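Local coordinates for DnaD domain protein (Enterococcus faecalis, PDB 2I5U) that is of unknown function in detail but, as a member of the DnaB/DnaD family, probably takes part in the initiation of DNA replication, at residues S29-I34 with A65-W70; S6-N11 with T22-W27. One frame throughout, in Å; residues are numbered along the deposited sequence.

Contact 1 (S29-I34 with A65-W70)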
# COMPACT_ATOMS: atom_id res chain seq x y z
N SER A 29 3.84 -7.50 -5.64
CA SER A 29 4.32 -8.20 -6.84
C SER A 29 4.61 -7.23 -7.98
O SER A 29 5.62 -7.39 -8.71
CB SER A 29 3.29 -9.23 -7.29
OG SER A 29 3.27 -10.34 -6.39
N ASP A 30 3.75 -6.23 -8.16
CA ASP A 30 3.90 -5.29 -9.26
C ASP A 30 5.12 -4.39 -9.07
O ASP A 30 5.85 -4.11 -10.03
CB ASP A 30 2.62 -4.48 -9.49
CG ASP A 30 1.58 -5.25 -10.29
OD1 ASP A 30 1.88 -6.34 -10.84
OD2 ASP A 30 0.44 -4.76 -10.38
N PHE A 31 5.40 -3.99 -7.84
CA PHE A 31 6.61 -3.21 -7.57
C PHE A 31 7.84 -4.07 -7.76
O PHE A 31 8.86 -3.59 -8.26
CB PHE A 31 6.59 -2.54 -6.20
CG PHE A 31 5.80 -1.26 -6.18
CD1 PHE A 31 6.28 -0.12 -6.83
CD2 PHE A 31 4.55 -1.19 -5.59
CE1 PHE A 31 5.53 1.06 -6.84
CE2 PHE A 31 3.81 -0.01 -5.61
CZ PHE A 31 4.30 1.09 -6.24
N GLU A 32 7.75 -5.36 -7.41
CA GLU A 32 8.87 -6.29 -7.67
C GLU A 32 9.16 -6.44 -9.15
O GLU A 32 10.33 -6.58 -9.55
CB GLU A 32 8.60 -7.66 -7.04
CG GLU A 32 8.76 -7.67 -5.52
CD GLU A 32 8.19 -8.92 -4.85
OE1 GLU A 32 7.41 -9.67 -5.49
OE2 GLU A 32 8.51 -9.14 -3.67
N LYS A 33 8.13 -6.39 -9.98
CA LYS A 33 8.30 -6.52 -11.44
C LYS A 33 9.09 -5.38 -12.05
O LYS A 33 9.57 -5.50 -13.17
CB LYS A 33 6.94 -6.62 -12.14
CG LYS A 33 6.24 -7.96 -11.95
CD LYS A 33 4.96 -8.04 -12.76
CE LYS A 33 4.17 -9.31 -12.43
NZ LYS A 33 3.00 -9.52 -13.33
N ILE A 34 9.21 -4.25 -11.36
CA ILE A 34 10.07 -3.16 -11.85
C ILE A 34 11.28 -2.92 -10.96
O ILE A 34 11.94 -1.89 -11.07
CB ILE A 34 9.28 -1.85 -12.12
CG1 ILE A 34 8.46 -1.41 -10.91
CG2 ILE A 34 8.36 -2.06 -13.30
CD1 ILE A 34 9.24 -0.63 -9.82
N ALA A 65 -4.56 5.11 -5.99
CA ALA A 65 -4.18 6.22 -6.86
C ALA A 65 -2.74 6.63 -6.61
O ALA A 65 -1.97 6.90 -7.56
CB ALA A 65 -5.11 7.38 -6.67
N ILE A 66 -2.36 6.70 -5.33
CA ILE A 66 -0.99 7.04 -4.97
C ILE A 66 -0.01 6.03 -5.52
O ILE A 66 0.99 6.37 -6.14
CB ILE A 66 -0.81 7.11 -3.45
CG1 ILE A 66 -1.68 8.21 -2.84
CG2 ILE A 66 0.65 7.35 -3.10
CD1 ILE A 66 -1.75 8.17 -1.32
N LEU A 67 -0.28 4.76 -5.27
CA LEU A 67 0.60 3.69 -5.72
C LEU A 67 0.74 3.62 -7.25
O LEU A 67 1.81 3.28 -7.75
CB LEU A 67 0.13 2.34 -5.17
CG LEU A 67 0.16 2.20 -3.64
CD1 LEU A 67 -0.50 0.89 -3.27
CD2 LEU A 67 1.58 2.32 -3.10
N LYS A 68 -0.34 3.88 -7.98
CA LYS A 68 -0.26 3.85 -9.47
C LYS A 68 0.72 4.88 -9.97
O LYS A 68 1.44 4.64 -10.98
CB LYS A 68 -1.62 4.12 -10.10
CG LYS A 68 -2.58 2.98 -10.03
CD LYS A 68 -3.87 3.32 -10.73
CE LYS A 68 -4.91 2.21 -10.56
NZ LYS A 68 -6.27 2.56 -11.13
N ASP A 69 0.71 6.05 -9.34
CA ASP A 69 1.66 7.12 -9.67
C ASP A 69 3.07 6.61 -9.48
O ASP A 69 3.88 6.62 -10.41
CB ASP A 69 1.47 8.34 -8.76
CG ASP A 69 0.21 9.10 -9.04
OD1 ASP A 69 -0.29 9.03 -10.18
OD2 ASP A 69 -0.28 9.79 -8.13
N TRP A 70 3.35 6.13 -8.28
CA TRP A 70 4.69 5.69 -7.92
C TRP A 70 5.18 4.57 -8.83
O TRP A 70 6.36 4.54 -9.23
CB TRP A 70 4.70 5.26 -6.45
CG TRP A 70 4.46 6.40 -5.49
CD1 TRP A 70 4.38 7.72 -5.79
CD2 TRP A 70 4.30 6.30 -4.07
NE1 TRP A 70 4.15 8.45 -4.66
CE2 TRP A 70 4.10 7.61 -3.58
CE3 TRP A 70 4.28 5.23 -3.16
CZ2 TRP A 70 3.93 7.89 -2.22
CZ3 TRP A 70 4.09 5.51 -1.80
CH2 TRP A 70 3.91 6.82 -1.35
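The Phe31 ring reaches from helix 18-32 to the backbone of helix 60-73, and the carbonyl carbon of Trp70 lies at its edge, near the ring plane, 4.1 Å from CE1. Leu67 O approaches the ring obliquely, 3.6 Å from CZ. The indole of Trp70 is covered on one face by CG2 of Ile66, one turn back in the chain, which sits 3.4 Å above the plane and offset toward the rim. This is helix-to-helix packing inside the small all-helical DnaD-type domain. A single aromatic side chain bridges segments whose nearest CA atoms, those of Phe31 and Trp70, are 9.1 Å apart. Phe31 extends toward the partner helix with CG beside its backbone N (chi1 -81°). No hydrogen bond spans the two segments; the contact is van der Waals packing of the ring on side-chain carbons and on the helix backbone. Trp27 meets the Phe31 ring with planes at about 30°, while Ala41 and Leu44 of helix 38-55 also touch this side chain. The Trp70 indole leads away from helix 18-32 toward Phe75, leaving its CB to meet Phe31 CZ at 4.2 Å. On the neighbouring ring carbon, Phe31 CE2 lies 4.1 Å from Leu67 CD2.

Contact 2 (S6-N11 with T22-W27); sequences SIWENN and TDFDYW
Aromatic packing makes the whole of this contact: Trp8 of helix 2-9 and Phe24 of helix 18-32 point at each other across a CA separation of 11.4 Å. The six-membered ring of the indole does the touching, through CZ3 and CE3, with CZ3 of Trp8 lying 3.9 Å from CE2 of Phe24 and 4.0 Å from its CZ. CE3 of Trp8 falls in the plane of the phenyl ring, at its edge. Relative to the indole, however, Phe24 CE2 stands obliquely; the planes meet at 75° and the six-membered rings have centroids 5.9 Å apart. With CG opposite the backbone N (chi1 -179°), the Trp8 indole reaches toward helix 18-32.

No hydrogen bond crosses between the segments; at the end of helix 2-9, Ser6 O accepts both the backbone N of Asn10, at 3.0 Å, and its side-chain ND2, at 2.8 Å, the two donors arriving from opposite faces of the carbonyl plane. The second bond folds the Asn10 amide back over the last turn.

Within the helical bundle, Phe13 and Met16 of the connecting loop pack on Trp8. Phe24 also touches Ile45 of helix 38-55 and Tyr60 and Ile63 of helix 60-73, joining all four helices.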
# COMPACT_ATOMS: atom_id res chain seq x y z
N SER A 6 -1.34 -4.21 10.11
CA SER A 6 -1.30 -3.52 11.41
C SER A 6 -1.53 -2.01 11.28
O SER A 6 -2.30 -1.42 12.04
CB SER A 6 0.02 -3.74 12.14
OG SER A 6 0.29 -5.13 12.30
N ILE A 7 -0.85 -1.36 10.35
CA ILE A 7 -1.06 0.06 10.18
C ILE A 7 -2.49 0.35 9.72
O ILE A 7 -3.11 1.31 10.18
CB ILE A 7 0.02 0.77 9.31
CG1 ILE A 7 -0.14 2.29 9.45
CG2 ILE A 7 -0.03 0.32 7.86
CD1 ILE A 7 0.96 3.10 8.89
N TRP A 8 -3.04 -0.49 8.85
CA TRP A 8 -4.43 -0.37 8.42
C TRP A 8 -5.39 -0.51 9.60
O TRP A 8 -6.21 0.38 9.89
CB TRP A 8 -4.72 -1.44 7.37
CG TRP A 8 -6.10 -1.46 6.78
CD1 TRP A 8 -7.22 -2.04 7.32
CD2 TRP A 8 -6.50 -0.97 5.49
NE1 TRP A 8 -8.28 -1.90 6.47
CE2 TRP A 8 -7.87 -1.25 5.34
CE3 TRP A 8 -5.82 -0.29 4.45
CZ2 TRP A 8 -8.59 -0.87 4.21
CZ3 TRP A 8 -6.55 0.07 3.32
CH2 TRP A 8 -7.90 -0.23 3.22
N GLU A 9 -5.30 -1.63 10.31
CA GLU A 9 -6.28 -1.95 11.33
C GLU A 9 -6.21 -1.10 12.59
O GLU A 9 -7.21 -0.95 13.28
CB GLU A 9 -6.23 -3.45 11.67
CG GLU A 9 -6.64 -4.28 10.48
CD GLU A 9 -6.79 -5.75 10.77
OE1 GLU A 9 -6.21 -6.23 11.78
OE2 GLU A 9 -7.46 -6.43 9.94
N ASN A 10 -5.06 -0.49 12.86
CA ASN A 10 -4.91 0.36 14.04
C ASN A 10 -5.13 1.83 13.75
O ASN A 10 -4.92 2.68 14.63
CB ASN A 10 -3.55 0.12 14.68
CG ASN A 10 -3.48 -1.22 15.35
OD1 ASN A 10 -4.06 -1.40 16.44
ND2 ASN A 10 -2.83 -2.19 14.70
N ASN A 11 -5.57 2.16 12.54
CA ASN A 11 -5.70 3.56 12.18
C ASN A 11 -7.06 3.93 11.62
O ASN A 11 -7.19 4.93 10.92
CB ASN A 11 -4.54 4.00 11.28
CG ASN A 11 -3.25 4.10 12.04
OD1 ASN A 11 -2.34 3.27 11.90
ND2 ASN A 11 -3.18 5.09 12.89
N THR A 22 -5.56 -9.06 -0.89
CA THR A 22 -5.24 -9.55 -2.24
C THR A 22 -4.66 -8.42 -3.07
O THR A 22 -3.65 -8.59 -3.75
CB THR A 22 -6.51 -10.11 -2.94
OG1 THR A 22 -7.00 -11.23 -2.19
CG2 THR A 22 -6.21 -10.50 -4.36
N ASP A 23 -5.29 -7.25 -3.00
CA ASP A 23 -4.86 -6.08 -3.76
C ASP A 23 -3.46 -5.65 -3.36
O ASP A 23 -2.63 -5.31 -4.21
CB ASP A 23 -5.85 -4.92 -3.57
CG ASP A 23 -7.18 -5.15 -4.27
OD1 ASP A 23 -7.23 -5.89 -5.28
OD2 ASP A 23 -8.20 -4.60 -3.82
N PHE A 24 -3.18 -5.64 -2.07
CA PHE A 24 -1.86 -5.23 -1.62
C PHE A 24 -0.80 -6.28 -1.96
O PHE A 24 0.35 -5.92 -2.26
CB PHE A 24 -1.86 -4.86 -0.13
CG PHE A 24 -2.49 -3.52 0.17
CD1 PHE A 24 -2.27 -2.40 -0.62
CD2 PHE A 24 -3.27 -3.37 1.29
CE1 PHE A 24 -2.86 -1.16 -0.30
CE2 PHE A 24 -3.84 -2.13 1.60
CZ PHE A 24 -3.63 -1.04 0.80
N ASP A 25 -1.14 -7.57 -1.89
CA ASP A 25 -0.21 -8.64 -2.31
C ASP A 25 0.18 -8.44 -3.77
O ASP A 25 1.35 -8.58 -4.15
CB ASP A 25 -0.84 -10.04 -2.18
CG ASP A 25 -0.86 -10.56 -0.77
OD1 ASP A 25 -0.09 -10.07 0.06
OD2 ASP A 25 -1.64 -11.53 -0.52
N TYR A 26 -0.81 -8.10 -4.58
CA TYR A 26 -0.60 -7.87 -6.00
C TYR A 26 0.24 -6.62 -6.22
O TYR A 26 1.09 -6.60 -7.11
CB TYR A 26 -1.93 -7.80 -6.75
CG TYR A 26 -1.81 -8.29 -8.14
CD1 TYR A 26 -1.86 -9.66 -8.42
CD2 TYR A 26 -1.54 -7.42 -9.18
CE1 TYR A 26 -1.69 -10.13 -9.70
CE2 TYR A 26 -1.38 -7.88 -10.47
CZ TYR A 26 -1.46 -9.23 -10.71
OH TYR A 26 -1.28 -9.72 -11.98
N TRP A 27 0.07 -5.60 -5.38
CA TRP A 27 0.87 -4.39 -5.48
C TRP A 27 2.32 -4.67 -5.17
O TRP A 27 3.21 -4.15 -5.83
CB TRP A 27 0.34 -3.29 -4.54
CG TRP A 27 -0.59 -2.35 -5.21
CD1 TRP A 27 -1.92 -2.14 -4.92
CD2 TRP A 27 -0.26 -1.47 -6.26
NE1 TRP A 27 -2.43 -1.18 -5.76
CE2 TRP A 27 -1.43 -0.76 -6.59
CE3 TRP A 27 0.91 -1.23 -6.99
CZ2 TRP A 27 -1.45 0.19 -7.62
CZ3 TRP A 27 0.90 -0.28 -8.00
CH2 TRP A 27 -0.29 0.41 -8.31

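In the fold
Both contacts are buried and share helix 18-32, which turns Phe24 to helix 2-9 in contact 2 and, about two turns later, Phe31 to helix 60-73 in contact 1. Their centres lie 14 Å apart, on opposite sides of the centre of the chain, with contact 2 nearer to it. Neither has a hydrogen bond between its segments, yet the chemistry differs: contact 2 is a meeting of two aromatic rings, whereas contact 1 sets one ring against aliphatic carbons and helix backbone. Trp27 connects them. It belongs to 22-27, but its CH2 packs 3.5 Å from the backbone N of Lys68 in 65-70.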